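Local coordinates for protein PLP-Dependent L-Arginine Hydroxylase MppP (Streptomyces wadayamensis, PDB 6C9B) that catalyses the PLP-dependent oxidation of L-arginine to 4-hydroxy-2-ketoarginine and 2-ketoarginine, acting as an oxidase rather than an oxygenase, at residues Leu85-Tyr88 with Val92-Glu95; Glu169-Leu174 with Ala198-Tyr203. One frame throughout, in Å; residues are numbered along the deposited sequence.

Interaction 1 of 2, residues Leu85-Tyr88 with Val92-Glu95; sequences LSCY and VSME
Cys87 and Ser93 turn their side chains the same way, each placing its polar atom anti to its own carbonyl carbon (chi1 -54° and -57°), and this brings sulfur and hydroxyl together across the turn. Cys87 SG stands 3.2 Å from Ser93 OG, and the oxygen is almost as near the carbon behind it, with Cys87 CB 3.3 Å from Ser93 OG. The hydroxyl therefore lies alongside the whole CB-SG bond of the cysteine. It is also held by its own helix, where OG is hydrogen-bonded to the backbone carbonyl of Ser89, one turn back. Val92, the residue before Ser93, packs on the same cysteine. Its CG1, anti to the backbone N (chi1 168°), comes down on it, with Val92 CG1 4.1 Å from Cys87 CB. The other branch reaches back to the end of the strand, Val92 CG2 lying 4.3 Å from Tyr88 CB, so the tyrosine's closest approach to the helix is through its methylene. Tyr88 also packs on Ser89 of the second subunit, while Val92 packs on Tyr88 of the second subunit, which places the contact at the dimer interface.

This is the turn from edge strand 84-87 of the large sheet into helix 90-101. Cys87 is paired through its backbone with Gly231, and Ser89 behaves as the N-cap of the helix, its OG accepting a bond from Val92 N. The neighbouring Ser91 lines the ligand pocket, and helices beginning at this place commonly help hold the cofactor phosphate in fold type I PLP enzymes. With the serine hydroxyl already bonded to Ser89 O, the thiol lies against that oxygen in a buried place, and methyl and methylene contacts make up the rest.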
# COMPACT_ATOMS: atom_id res chain seq x y z
N LEU B 85 -4.05 -12.52 5.49
CA LEU B 85 -3.95 -11.09 5.76
C LEU B 85 -4.15 -10.33 4.46
O LEU B 85 -3.36 -10.50 3.52
CB LEU B 85 -2.60 -10.75 6.37
CG LEU B 85 -2.26 -11.58 7.61
CD1 LEU B 85 -0.83 -11.27 8.07
CD2 LEU B 85 -3.24 -11.32 8.70
N SER B 86 -5.18 -9.48 4.40
CA SER B 86 -5.47 -8.73 3.18
C SER B 86 -4.66 -7.44 3.20
O SER B 86 -4.77 -6.64 4.14
CB SER B 86 -6.96 -8.41 3.04
OG SER B 86 -7.76 -9.59 3.08
N CYS B 87 -3.81 -7.26 2.19
CA CYS B 87 -2.90 -6.13 2.07
C CYS B 87 -3.31 -5.26 0.89
O CYS B 87 -4.00 -5.73 -0.02
CB CYS B 87 -1.45 -6.60 1.86
SG CYS B 87 -0.93 -7.77 3.15
N TYR B 88 -2.86 -4.01 0.90
CA TYR B 88 -3.16 -3.12 -0.23
C TYR B 88 -2.69 -3.68 -1.57
O TYR B 88 -3.28 -3.37 -2.62
CB TYR B 88 -2.51 -1.75 -0.03
CG TYR B 88 -2.90 -1.04 1.23
CD1 TYR B 88 -4.22 -0.71 1.48
CD2 TYR B 88 -1.95 -0.66 2.15
CE1 TYR B 88 -4.59 -0.03 2.65
CE2 TYR B 88 -2.30 0.04 3.28
CZ TYR B 88 -3.61 0.34 3.53
OH TYR B 88 -3.98 1.01 4.65
N VAL B 92 3.02 -4.83 -1.15
CA VAL B 92 2.96 -4.55 0.29
C VAL B 92 3.07 -5.85 1.09
O VAL B 92 3.80 -5.92 2.09
CB VAL B 92 1.68 -3.77 0.63
CG1 VAL B 92 1.43 -3.71 2.14
CG2 VAL B 92 1.75 -2.36 0.08
N SER B 93 2.41 -6.92 0.63
CA SER B 93 2.61 -8.23 1.26
C SER B 93 4.08 -8.61 1.22
O SER B 93 4.64 -9.14 2.20
CB SER B 93 1.80 -9.31 0.54
OG SER B 93 0.41 -9.01 0.48
N MET B 94 4.72 -8.39 0.08
CA MET B 94 6.12 -8.76 -0.09
C MET B 94 7.03 -7.93 0.82
O MET B 94 8.02 -8.44 1.34
CB MET B 94 6.51 -8.62 -1.57
CG MET B 94 7.93 -9.02 -1.88
SD MET B 94 8.05 -10.82 -1.77
CE MET B 94 9.66 -10.93 -0.99
N GLU B 95 6.74 -6.64 1.00
CA GLU B 95 7.51 -5.83 1.93
C GLU B 95 7.38 -6.39 3.34
O GLU B 95 8.38 -6.48 4.08
CB GLU B 95 7.04 -4.38 1.88
CG GLU B 95 7.67 -3.47 2.93
CD GLU B 95 9.13 -3.11 2.72
OE1 GLU B 95 9.76 -3.59 1.77
OE2 GLU B 95 9.67 -2.33 3.54

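Interaction 2 of 2, residues Glu169-Leu174 with Ala198-Tyr203; sequences ERLRRL and AHYDHY
Leu171 reaches across from its helix to Tyr200 and His202: CG is anti to the backbone N (chi1 -180°) and CD2 continues the extended chain, so that methyl meets both rings. It comes to the edge of the tyrosine, near the ring plane, with Leu171 CD2 3.9 Å from Tyr200 CE1. It meets the imidazole as well, Leu171 CD2 being 3.9 Å from His202 CD2, on an oblique approach. Tyr200 has the less common rotamer with CG between backbone N and carbonyl carbon (chi1 68°), which lays the ring against His202, two residues on. His202 CE1 sits above one face of the tyrosine toward its rim, while Tyr200 OH sits above a face of the imidazole. His202 ND1 donates to Tyr200 O at 2.8 Å, with the carbonyl oxygen nearly in the imidazole plane, and this fixes how the ring is turned. Tyr200 OH, 3.5 Å from Leu171 CB, is hydrogen-bonded to Leu166 O, just ahead of the leucine's helix. Helices 168-181 and 202-209 thus meet over strand 184-188, Leu171 resting on Leu185 and Leu187 of the strand and on Val205 of helix 202-209, and His202 on Leu187.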
# COMPACT_ATOMS: atom_id res chain seq x y z
N GLU B 169 3.93 -32.02 -8.74
CA GLU B 169 4.91 -32.98 -8.24
C GLU B 169 6.19 -32.28 -7.81
O GLU B 169 6.83 -32.71 -6.85
CB GLU B 169 5.18 -34.04 -9.31
CG GLU B 169 5.70 -33.50 -10.66
CD GLU B 169 4.63 -33.12 -11.71
OE1 GLU B 169 3.42 -32.92 -11.38
OE2 GLU B 169 5.02 -33.02 -12.90
N ARG B 170 6.55 -31.18 -8.47
CA ARG B 170 7.74 -30.45 -8.04
C ARG B 170 7.46 -29.58 -6.83
O ARG B 170 8.29 -29.48 -5.93
CB ARG B 170 8.29 -29.61 -9.19
CG ARG B 170 9.51 -28.74 -8.85
CD ARG B 170 10.68 -29.52 -8.27
NE ARG B 170 11.22 -30.52 -9.19
CZ ARG B 170 12.04 -31.51 -8.83
NH1 ARG B 170 12.43 -31.64 -7.57
NH2 ARG B 170 12.48 -32.37 -9.73
N LEU B 171 6.28 -28.94 -6.77
CA LEU B 171 5.92 -28.24 -5.54
C LEU B 171 5.98 -29.19 -4.36
O LEU B 171 6.52 -28.85 -3.30
CB LEU B 171 4.53 -27.62 -5.63
CG LEU B 171 4.08 -26.86 -4.36
CD1 LEU B 171 4.97 -25.66 -4.06
CD2 LEU B 171 2.62 -26.38 -4.44
N ARG B 172 5.46 -30.40 -4.54
CA ARG B 172 5.45 -31.37 -3.45
C ARG B 172 6.87 -31.69 -3.02
O ARG B 172 7.19 -31.67 -1.82
CB ARG B 172 4.72 -32.65 -3.88
CG ARG B 172 4.77 -33.76 -2.83
CD ARG B 172 3.93 -34.97 -3.26
NE ARG B 172 2.54 -34.57 -3.45
CZ ARG B 172 1.90 -34.49 -4.62
NH1 ARG B 172 0.64 -34.08 -4.64
NH2 ARG B 172 2.50 -34.82 -5.77
N ARG B 173 7.75 -31.97 -3.98
CA ARG B 173 9.13 -32.30 -3.63
C ARG B 173 9.84 -31.12 -2.98
O ARG B 173 10.59 -31.29 -2.00
CB ARG B 173 9.89 -32.77 -4.87
CG ARG B 173 11.32 -33.18 -4.57
CD ARG B 173 11.37 -34.44 -3.66
NE ARG B 173 12.66 -34.58 -3.00
CZ ARG B 173 12.85 -35.01 -1.75
NH1 ARG B 173 11.82 -35.36 -0.97
NH2 ARG B 173 14.08 -35.09 -1.27
N LEU B 174 9.63 -29.92 -3.50
CA LEU B 174 10.27 -28.74 -2.91
C LEU B 174 9.79 -28.50 -1.48
O LEU B 174 10.57 -28.18 -0.59
CB LEU B 174 9.97 -27.53 -3.80
CG LEU B 174 10.64 -26.21 -3.48
CD1 LEU B 174 12.16 -26.33 -3.53
CD2 LEU B 174 10.19 -25.18 -4.52
N ALA B 198 -1.97 -24.10 -12.85
CA ALA B 198 -1.70 -23.63 -11.51
C ALA B 198 -2.91 -23.72 -10.60
O ALA B 198 -2.89 -23.12 -9.52
CB ALA B 198 -1.18 -22.19 -11.54
N HIS B 199 -3.97 -24.42 -11.02
CA HIS B 199 -5.20 -24.47 -10.23
C HIS B 199 -5.34 -25.75 -9.43
O HIS B 199 -6.37 -25.94 -8.78
CB HIS B 199 -6.42 -24.28 -11.12
CG HIS B 199 -6.46 -22.94 -11.79
ND1 HIS B 199 -7.48 -22.56 -12.64
CD2 HIS B 199 -5.59 -21.90 -11.75
CE1 HIS B 199 -7.22 -21.35 -13.10
NE2 HIS B 199 -6.09 -20.92 -12.56
N TYR B 200 -4.34 -26.62 -9.43
CA TYR B 200 -4.32 -27.66 -8.43
C TYR B 200 -4.15 -27.02 -7.06
O TYR B 200 -3.64 -25.90 -6.94
CB TYR B 200 -3.22 -28.67 -8.72
CG TYR B 200 -1.81 -28.15 -8.56
CD1 TYR B 200 -1.20 -28.15 -7.31
CD2 TYR B 200 -1.07 -27.69 -9.65
CE1 TYR B 200 0.11 -27.72 -7.15
CE2 TYR B 200 0.24 -27.22 -9.49
CZ TYR B 200 0.80 -27.24 -8.22
OH TYR B 200 2.09 -26.83 -8.01
N ASP B 201 -4.61 -27.71 -6.02
CA ASP B 201 -4.69 -27.11 -4.68
C ASP B 201 -3.29 -27.04 -4.07
O ASP B 201 -2.73 -28.05 -3.64
CB ASP B 201 -5.63 -27.94 -3.81
CG ASP B 201 -5.94 -27.26 -2.49
OD1 ASP B 201 -5.15 -26.40 -2.05
OD2 ASP B 201 -7.00 -27.57 -1.91
N HIS B 202 -2.70 -25.83 -4.05
CA HIS B 202 -1.35 -25.65 -3.52
C HIS B 202 -1.31 -25.77 -2.01
O HIS B 202 -0.31 -26.23 -1.43
CB HIS B 202 -0.81 -24.26 -3.90
CG HIS B 202 -0.45 -24.11 -5.34
ND1 HIS B 202 -1.22 -24.63 -6.36
CD2 HIS B 202 0.58 -23.46 -5.94
CE1 HIS B 202 -0.66 -24.34 -7.52
NE2 HIS B 202 0.44 -23.64 -7.30
N TYR B 203 -2.38 -25.36 -1.34
CA TYR B 203 -2.40 -25.41 0.11
C TYR B 203 -2.45 -26.85 0.60
O TYR B 203 -1.84 -27.17 1.63
CB TYR B 203 -3.58 -24.57 0.62
CG TYR B 203 -3.37 -23.13 0.25
CD1 TYR B 203 -2.60 -22.31 1.04
CD2 TYR B 203 -3.92 -22.59 -0.93
CE1 TYR B 203 -2.36 -20.98 0.70
CE2 TYR B 203 -3.68 -21.26 -1.27
CZ TYR B 203 -2.90 -20.47 -0.44
OH TYR B 203 -2.63 -19.16 -0.73

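Of the segments in contact, strand 84-87 comes first, and interaction 1 closes the short connection into helix 90-101, three residues between the segments and two of them already helical. The chain completes that contact before interaction 2 opens, so the two follow in series, neither nested nor crossed. Interaction 2 spans a wider loop of 23 residues: helix 168-181 leads into strand 184-188, and the chain returns at the start of helix 202-209. One contact thus serves the edge strand of the seven-stranded sheet at the dimer interface, the other the helices over an inner strand. Interactions 1 and 2 do not meet: their centres are about 22 Å apart and their nearest atoms about 9 Å apart.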